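Glycoside hydrolase family protein (Novosphingobium sp. PP1Y, PDB 6Q2F) is an alpha-L-rhamnosidase, a glycoside hydrolase that probably cleaves terminal alpha-L-rhamnose from rhamnose-bearing glycosides. Local coordinates at residues 1034-1042 against 1078-1086; 544-552 against 825-833. All coordinates share one frame; numbering follows the deposited sequence.

Contact 1 of 2, residues 1034-1042 against 1078-1086; sequences NFRVTGKYG and DIGKAVRKG
Val1037 and Val1083 pack across each other at about a right angle, CG2 of Val1037 lying 4.0 Å from CB of Val1083. The two methyls of Val1083 then part company. CG1, anti to the carbonyl carbon (chi1 -65°), stands 4.1 Å from CZ of Phe1035. CZ also meets CD1 of Ile1079, whose side chain approaches that of Phe1035 from the opposite direction. CG2 turns the other way, 3.9 Å from CD2 of Tyr1041. Tyr1041 in turn sets its CB 3.3 Å from the carbonyl O of Gly1080; a side chain on Gly1080 would be tight against that CB. Val1062 also packs against Phe1035, Ile1079 and Val1083, and Leu1090 against Phe1035. Next to this cluster, Val1037 and Gly1086 form an antiparallel hydrogen-bonded pair, with N of Val1037 2.9 Å from O of Gly1086 and the return bond nearly straight at 165°. The pair joins the end of strand 1028-1037 to the start of strand 1086-1095, central neighbours in one antiparallel sheet of a beta-sandwich resembling the galactose-binding domains of family 2 glycoside hydrolases. Cut back to an alanine, Val1037 would lose both methyls and would probably open a gap beside Val1083, whose side chain would then be less firmly held. Packing thins out toward solvent. There the exposed Lys1085 touches with its aliphatic part alone, CD lying 3.4 Å from O of Gly1039. Arg1036, exposed too, brings CB and CG near the carbonyl O of Gly1086; its CA comes nearer to this oxygen, at 3.2 Å, in a CA-H...O contact.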
loop_
_atom_site.group_PDB
_atom_site.type_symbol
_atom_site.label_atom_id
_atom_site.label_comp_id
_atom_site.label_asym_id
_atom_site.label_seq_id
_atom_site.Cartn_x
_atom_site.Cartn_y
_atom_site.Cartn_z
ATOM N N ASN A 1034 46.794 -18.384 -8.883
ATOM C CA ASN A 1034 47.671 -18.209 -7.729
ATOM C C ASN A 1034 48.173 -16.773 -7.670
ATOM O O ASN A 1034 48.126 -16.038 -8.657
ATOM C CB ASN A 1034 48.875 -19.157 -7.788
ATOM C CG ASN A 1034 48.475 -20.599 -7.632
ATOM O OD1 ASN A 1034 47.669 -20.932 -6.762
ATOM N ND2 ASN A 1034 49.001 -21.459 -8.484
ATOM N N PHE A 1035 48.664 -16.382 -6.493
ATOM C CA PHE A 1035 49.228 -15.055 -6.313
ATOM C C PHE A 1035 50.139 -15.060 -5.092
ATOM O O PHE A 1035 49.933 -15.827 -4.150
ATOM C CB PHE A 1035 48.126 -13.989 -6.192
ATOM C CG PHE A 1035 47.317 -14.052 -4.925
ATOM C CD1 PHE A 1035 46.282 -14.957 -4.786
ATOM C CD2 PHE A 1035 47.559 -13.160 -3.894
ATOM C CE1 PHE A 1035 45.510 -14.993 -3.627
ATOM C CE2 PHE A 1035 46.784 -13.179 -2.729
ATOM C CZ PHE A 1035 45.767 -14.106 -2.597
ATOM N N ARG A 1036 51.159 -14.206 -5.133
ATOM C CA ARG A 1036 52.187 -14.155 -4.103
ATOM C C ARG A 1036 51.899 -13.041 -3.104
ATOM O O ARG A 1036 51.444 -11.954 -3.475
ATOM C CB ARG A 1036 53.594 -13.968 -4.706
ATOM C CG ARG A 1036 54.648 -13.459 -3.699
ATOM C CD ARG A 1036 56.111 -13.919 -3.976
ATOM N NE ARG A 1036 56.998 -12.854 -4.433
ATOM C CZ ARG A 1036 58.070 -12.396 -3.784
ATOM N NH1 ARG A 1036 58.444 -12.880 -2.608
ATOM N NH2 ARG A 1036 58.792 -11.445 -4.331
ATOM N N VAL A 1037 52.171 -13.325 -1.834
ATOM C CA VAL A 1037 52.004 -12.378 -0.740
ATOM C C VAL A 1037 53.338 -12.293 -0.009
ATOM O O VAL A 1037 53.928 -13.324 0.335
ATOM C CB VAL A 1037 50.873 -12.817 0.211
ATOM C CG1 VAL A 1037 50.835 -11.955 1.457
ATOM C CG2 VAL A 1037 49.535 -12.793 -0.506
ATOM N N THR A 1038 53.830 -11.075 0.191
ATOM C CA THR A 1038 55.073 -10.883 0.929
ATOM C C THR A 1038 54.854 -9.969 2.122
ATOM O O THR A 1038 55.512 -8.935 2.239
ATOM C CB THR A 1038 56.156 -10.266 0.046
ATOM O OG1 THR A 1038 55.875 -8.868 -0.090
ATOM C CG2 THR A 1038 56.163 -10.900 -1.328
ATOM N N GLY A 1039 53.928 -10.321 2.999
ATOM C CA GLY A 1039 53.664 -9.507 4.169
ATOM C C GLY A 1039 53.008 -10.357 5.231
ATOM O O GLY A 1039 52.568 -11.481 4.978
ATOM N N LYS A 1040 52.980 -9.807 6.441
ATOM C CA LYS A 1040 52.193 -10.361 7.533
ATOM C C LYS A 1040 50.981 -9.460 7.712
ATOM O O LYS A 1040 51.101 -8.230 7.662
ATOM C CB LYS A 1040 53.017 -10.472 8.827
ATOM C CG LYS A 1040 53.081 -9.207 9.697
ATOM C CD LYS A 1040 54.437 -9.017 10.403
ATOM C CE LYS A 1040 54.652 -10.020 11.539
ATOM N NZ LYS A 1040 53.621 -9.909 12.626
ATOM N N TYR A 1041 49.813 -10.063 7.875
ATOM C CA TYR A 1041 48.572 -9.308 7.901
ATOM C C TYR A 1041 47.713 -9.762 9.067
ATOM O O TYR A 1041 47.953 -10.808 9.675
ATOM C CB TYR A 1041 47.824 -9.454 6.573
ATOM C CG TYR A 1041 48.601 -8.883 5.412
ATOM C CD1 TYR A 1041 48.629 -7.518 5.185
ATOM C CD2 TYR A 1041 49.326 -9.703 4.563
ATOM C CE1 TYR A 1041 49.339 -6.989 4.138
ATOM C CE2 TYR A 1041 50.044 -9.180 3.509
ATOM C CZ TYR A 1041 50.045 -7.822 3.304
ATOM O OH TYR A 1041 50.748 -7.284 2.261
ATOM N N GLY A 1042 46.695 -8.953 9.361
ATOM C CA GLY A 1042 45.853 -9.148 10.523
ATOM C C GLY A 1042 46.298 -8.284 11.688
ATOM O O GLY A 1042 45.551 -7.423 12.169
ATOM N N ASP A 1078 38.172 -8.372 2.711
ATOM C CA ASP A 1078 39.336 -8.394 3.590
ATOM C C ASP A 1078 39.930 -9.797 3.603
ATOM O O ASP A 1078 39.338 -10.721 4.161
ATOM C CB ASP A 1078 38.927 -7.955 4.994
ATOM C CG ASP A 1078 40.122 -7.815 5.943
ATOM O OD1 ASP A 1078 41.167 -8.461 5.710
ATOM O OD2 ASP A 1078 39.997 -7.058 6.926
ATOM N N ILE A 1079 41.109 -9.969 3.012
ATOM C CA ILE A 1079 41.739 -11.282 2.943
ATOM C C ILE A 1079 42.946 -11.408 3.864
ATOM O O ILE A 1079 43.542 -12.492 3.935
ATOM C CB ILE A 1079 42.122 -11.643 1.493
ATOM C CG1 ILE A 1079 43.233 -10.735 0.973
ATOM C CG2 ILE A 1079 40.906 -11.520 0.601
ATOM C CD1 ILE A 1079 43.853 -11.261 -0.338
ATOM N N GLY A 1080 43.287 -10.356 4.612
ATOM C CA GLY A 1080 44.507 -10.362 5.412
ATOM C C GLY A 1080 44.687 -11.584 6.299
ATOM O O GLY A 1080 45.816 -12.012 6.543
ATOM N N LYS A 1081 43.588 -12.169 6.779
ATOM C CA LYS A 1081 43.641 -13.307 7.689
ATOM C C LYS A 1081 43.770 -14.635 6.970
ATOM O O LYS A 1081 44.256 -15.606 7.564
ATOM C CB LYS A 1081 42.384 -13.337 8.577
ATOM C CG LYS A 1081 42.405 -12.247 9.663
ATOM C CD LYS A 1081 41.102 -12.201 10.455
ATOM C CE LYS A 1081 41.128 -11.075 11.487
ATOM N NZ LYS A 1081 39.895 -11.050 12.327
ATOM N N ALA A 1082 43.352 -14.705 5.712
ATOM C CA ALA A 1082 43.369 -15.964 4.991
ATOM C C ALA A 1082 44.639 -16.188 4.178
ATOM O O ALA A 1082 44.883 -17.321 3.758
ATOM C CB ALA A 1082 42.154 -16.049 4.068
ATOM N N VAL A 1083 45.442 -15.150 3.932
ATOM C CA VAL A 1083 46.627 -15.319 3.090
ATOM C C VAL A 1083 47.766 -15.928 3.899
ATOM O O VAL A 1083 47.795 -15.895 5.136
ATOM C CB VAL A 1083 47.081 -13.995 2.442
ATOM C CG1 VAL A 1083 46.046 -13.458 1.475
ATOM C CG2 VAL A 1083 47.429 -12.963 3.524
ATOM N N ARG A 1084 48.741 -16.452 3.173
ATOM C CA ARG A 1084 49.960 -16.993 3.742
ATOM C C ARG A 1084 51.145 -16.361 3.029
ATOM O O ARG A 1084 51.018 -15.842 1.914
ATOM C CB ARG A 1084 50.013 -18.514 3.581
ATOM C CG ARG A 1084 50.039 -18.916 2.145
ATOM C CD ARG A 1084 49.651 -20.383 1.927
ATOM N NE ARG A 1084 50.360 -21.271 2.841
ATOM C CZ ARG A 1084 50.354 -22.598 2.760
ATOM N NH1 ARG A 1084 49.680 -23.216 1.796
ATOM N NH2 ARG A 1084 51.023 -23.313 3.649
ATOM N N LYS A 1085 52.304 -16.476 3.636
ATOM C CA LYS A 1085 53.518 -15.986 3.048
ATOM C C LYS A 1085 53.826 -16.797 1.793
ATOM O O LYS A 1085 53.795 -17.980 1.817
ATOM C CB LYS A 1085 54.623 -16.190 4.062
ATOM C CG LYS A 1085 55.635 -15.085 4.111
ATOM C CD LYS A 1085 55.043 -13.825 4.671
ATOM C CE LYS A 1085 56.070 -12.729 4.659
ATOM N NZ LYS A 1085 57.295 -13.130 5.386
ATOM N N GLY A 1086 54.142 -16.154 0.701
ATOM C CA GLY A 1086 54.457 -16.873 -0.524
ATOM C C GLY A 1086 53.275 -17.068 -1.452
ATOM O O GLY A 1086 52.435 -16.176 -1.595
#

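Contact 2 of 2, residues 544-552 against 825-833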
loop_
_atom_site.group_PDB
_atom_site.type_symbol
_atom_site.label_atom_id
_atom_site.label_comp_id
_atom_site.label_asym_id
_atom_site.label_seq_id
_atom_site.Cartn_x
_atom_site.Cartn_y
_atom_site.Cartn_z
ATOM N N GLU A 544 -24.708 21.822 3.380
ATOM C CA GLU A 544 -23.635 21.512 4.316
ATOM C C GLU A 544 -24.046 20.397 5.268
ATOM O O GLU A 544 -23.257 19.490 5.550
ATOM C CB GLU A 544 -23.223 22.773 5.080
ATOM C CG GLU A 544 -22.012 22.594 6.021
ATOM C CD GLU A 544 -20.742 22.098 5.323
ATOM O OE1 GLU A 544 -20.550 22.368 4.117
ATOM O OE2 GLU A 544 -19.926 21.430 5.991
ATOM N N GLN A 545 -25.286 20.440 5.768
ATOM C CA GLN A 545 -25.771 19.385 6.653
ATOM C C GLN A 545 -25.802 18.032 5.950
ATOM O O GLN A 545 -25.440 17.007 6.538
ATOM C CB GLN A 545 -27.160 19.737 7.167
ATOM C CG GLN A 545 -27.212 20.829 8.203
ATOM C CD GLN A 545 -28.662 21.224 8.476
ATOM O OE1 GLN A 545 -29.415 21.520 7.551
ATOM N NE2 GLN A 545 -29.064 21.183 9.741
ATOM N N SER A 546 -26.266 17.998 4.701
ATOM C CA SER A 546 -26.272 16.730 3.979
ATOM C C SER A 546 -24.852 16.280 3.687
ATOM O O SER A 546 -24.543 15.090 3.787
ATOM C CB SER A 546 -27.089 16.840 2.692
ATOM O OG SER A 546 -28.466 16.620 2.966
ATOM N N ASP A 547 -23.961 17.225 3.373
ATOM C CA ASP A 547 -22.564 16.865 3.143
ATOM C C ASP A 547 -21.918 16.333 4.417
ATOM O O ASP A 547 -21.109 15.396 4.365
ATOM C CB ASP A 547 -21.788 18.066 2.611
ATOM C CG ASP A 547 -22.086 18.352 1.157
ATOM O OD1 ASP A 547 -22.669 17.473 0.486
ATOM O OD2 ASP A 547 -21.730 19.447 0.679
ATOM N N ARG A 548 -22.269 16.906 5.576
ATOM C CA ARG A 548 -21.718 16.388 6.823
ATOM C C ARG A 548 -22.341 15.051 7.184
ATOM O O ARG A 548 -21.648 14.157 7.681
ATOM C CB ARG A 548 -21.900 17.392 7.956
ATOM C CG ARG A 548 -20.993 18.593 7.807
ATOM C CD ARG A 548 -21.288 19.634 8.854
ATOM N NE ARG A 548 -20.438 20.795 8.632
ATOM C CZ ARG A 548 -20.349 21.830 9.455
ATOM N NH1 ARG A 548 -21.061 21.874 10.582
ATOM N NH2 ARG A 548 -19.536 22.818 9.144
ATOM N N PHE A 549 -23.638 14.871 6.914
ATOM C CA PHE A 549 -24.202 13.550 7.142
ATOM C C PHE A 549 -23.499 12.510 6.288
ATOM O O PHE A 549 -23.175 11.417 6.769
ATOM C CB PHE A 549 -25.691 13.499 6.846
ATOM C CG PHE A 549 -26.174 12.094 6.630
ATOM C CD1 PHE A 549 -26.218 11.204 7.688
ATOM C CD2 PHE A 549 -26.517 11.645 5.368
ATOM C CE1 PHE A 549 -26.640 9.897 7.504
ATOM C CE2 PHE A 549 -26.934 10.338 5.177
ATOM C CZ PHE A 549 -26.992 9.463 6.246
ATOM N N LEU A 550 -23.274 12.819 5.012
ATOM C CA LEU A 550 -22.631 11.844 4.139
ATOM C C LEU A 550 -21.213 11.552 4.610
ATOM O O LEU A 550 -20.798 10.385 4.641
ATOM C CB LEU A 550 -22.674 12.337 2.689
ATOM C CG LEU A 550 -24.132 12.489 2.215
ATOM C CD1 LEU A 550 -24.267 13.325 0.943
ATOM C CD2 LEU A 550 -24.802 11.125 2.043
ATOM N N TYR A 551 -20.469 12.588 5.024
ATOM C CA TYR A 551 -19.182 12.375 5.687
ATOM C C TYR A 551 -19.313 11.402 6.855
ATOM O O TYR A 551 -18.523 10.458 6.989
ATOM C CB TYR A 551 -18.603 13.709 6.181
ATOM C CG TYR A 551 -17.385 13.547 7.085
ATOM C CD1 TYR A 551 -17.526 13.400 8.458
ATOM C CD2 TYR A 551 -16.097 13.516 6.558
ATOM C CE1 TYR A 551 -16.417 13.228 9.291
ATOM C CE2 TYR A 551 -14.974 13.357 7.387
ATOM C CZ TYR A 551 -15.149 13.201 8.744
ATOM O OH TYR A 551 -14.056 13.041 9.588
ATOM N N ASP A 552 -20.301 11.635 7.725
ATOM C CA ASP A 552 -20.537 10.751 8.866
ATOM C C ASP A 552 -20.875 9.338 8.410
ATOM O O ASP A 552 -20.501 8.354 9.063
ATOM C CB ASP A 552 -21.678 11.306 9.739
ATOM C CG ASP A 552 -21.255 12.522 10.548
ATOM O OD1 ASP A 552 -20.030 12.668 10.774
ATOM O OD2 ASP A 552 -22.138 13.320 10.958
ATOM N N ILE A 825 -10.641 25.039 10.525
ATOM C CA ILE A 825 -11.616 26.011 10.055
ATOM C C ILE A 825 -13.049 25.503 10.163
ATOM O O ILE A 825 -13.981 26.316 10.103
ATOM C CB ILE A 825 -11.336 26.448 8.603
ATOM C CG1 ILE A 825 -11.515 25.276 7.649
ATOM C CG2 ILE A 825 -9.918 27.002 8.471
ATOM C CD1 ILE A 825 -11.226 25.637 6.216
ATOM N N ALA A 826 -13.259 24.198 10.320
ATOM C CA ALA A 826 -14.621 23.679 10.388
ATOM C C ALA A 826 -14.598 22.261 10.939
ATOM O O ALA A 826 -13.569 21.583 10.904
ATOM C CB ALA A 826 -15.299 23.690 9.012
ATOM N N THR A 827 -15.862 21.784 11.510
ATOM C CA THR A 827 -15.920 20.336 11.625
ATOM C C THR A 827 -16.528 19.741 10.359
ATOM O O THR A 827 -17.386 20.367 9.730
ATOM C CB THR A 827 -16.755 19.894 12.824
ATOM O OG1 THR A 827 -16.936 18.473 12.769
ATOM C CG2 THR A 827 -18.155 20.552 12.828
ATOM N N PRO A 828 -16.090 18.539 9.974
ATOM C CA PRO A 828 -16.736 17.832 8.852
ATOM C C PRO A 828 -17.966 17.029 9.244
ATOM O O PRO A 828 -18.626 16.471 8.354
ATOM C CB PRO A 828 -15.632 16.889 8.368
ATOM C CG PRO A 828 -14.952 16.509 9.642
ATOM C CD PRO A 828 -14.909 17.803 10.470
ATOM N N SER A 829 -18.278 16.937 10.534
ATOM C CA SER A 829 -19.288 16.026 11.057
ATOM C C SER A 829 -20.493 16.794 11.597
ATOM O O SER A 829 -20.392 17.962 11.975
ATOM C CB SER A 829 -18.678 15.153 12.162
ATOM O OG SER A 829 -19.655 14.350 12.795
ATOM N N ASN A 830 -21.652 16.120 11.609
ATOM C CA ASN A 830 -22.877 16.618 12.234
ATOM C C ASN A 830 -22.980 16.241 13.705
ATOM O O ASN A 830 -23.940 16.658 14.369
ATOM C CB ASN A 830 -24.114 16.064 11.525
ATOM C CG ASN A 830 -24.487 16.846 10.299
ATOM O OD1 ASN A 830 -24.194 18.032 10.195
ATOM N ND2 ASN A 830 -25.172 16.183 9.360
ATOM N N THR A 831 -22.038 15.444 14.221
ATOM C CA THR A 831 -22.171 14.914 15.576
ATOM C C THR A 831 -22.344 16.034 16.601
ATOM O O THR A 831 -23.272 16.007 17.421
ATOM C CB THR A 831 -20.962 14.040 15.908
ATOM O OG1 THR A 831 -21.027 12.844 15.125
ATOM C CG2 THR A 831 -20.935 13.663 17.415
ATOM N N SER A 832 -21.481 17.049 16.546
ATOM C CA SER A 832 -21.554 18.095 17.557
ATOM C C SER A 832 -22.821 18.935 17.409
ATOM O O SER A 832 -23.414 19.332 18.421
ATOM C CB SER A 832 -20.292 18.964 17.521
ATOM O OG SER A 832 -20.044 19.506 16.236
ATOM N N ALA A 833 -23.277 19.199 16.182
ATOM C CA ALA A 833 -24.534 19.928 16.035
ATOM C C ALA A 833 -25.713 19.096 16.541
ATOM O O ALA A 833 -26.600 19.612 17.234
ATOM C CB ALA A 833 -24.758 20.342 14.580
HETATM O O HOH W 1 -17.230 21.084 6.906
#
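Pro828 lies over one face of the Tyr551 ring, its CB 3.6 Å from the ring centroid and only 6° off the normal, a CH-pi contact; at the ring edge, in plane, sits OD1 of Asp552. The Arg548 guanidinium has the carbonyl O of Thr827 above one face, too poorly angled for a hydrogen bond. Its extended chain instead brings NE to OE2 of Glu544 in a salt bridge (2.8 Å), and a water bonded to OE2 also donates to O of Thr827.

The Asp552 carboxylate grips the turn with both oxygens on their syn sides: OD1 accepts from OG of Ser829 (2.7 Å), and OD2 from N of Asn830 (2.9 Å) and from Tyr526. With OG anti to the backbone N (chi1 174°), Ser829 also accepts from N of Thr831, capping the short helix that follows. ND2 of Asn830 donates to O of Gln545 at 3.0 Å, a carbonyl already bonded within the helix to N of Phe549. The turn, which follows strand 818-820 of a separate mixed sheet, lies against helix 543-575, while the carbonyl O of Arg524 ties Thr831 to helix 516-524. Helix 543-575 leads into strand 579-582, one of the parallel strands of a closed sheet consistent with a (beta/alpha)8 barrel.

In the fold
Both contacts are partly buried, but they stand on opposite sides of the chain's centre, about 76 Å apart between their centres, and share no element. Contact 1 belongs to the peripheral galactose-binding-like beta-sandwich and joins parts of the chain only 36 residues apart; apolar side chains and a backbone bridge between adjacent strands carry it, and the charged side chains at its outer side are exposed. Contact 2 lies nearer the centre, in the rhamnosidase part of the chain, and brings a long helix against a turn 273 residues further on. Here strand pairing plays no part, and hydrogen bonds from side chains, to backbone groups and to one another, do the joining, with a proline-tyrosine CH-pi contact beside them.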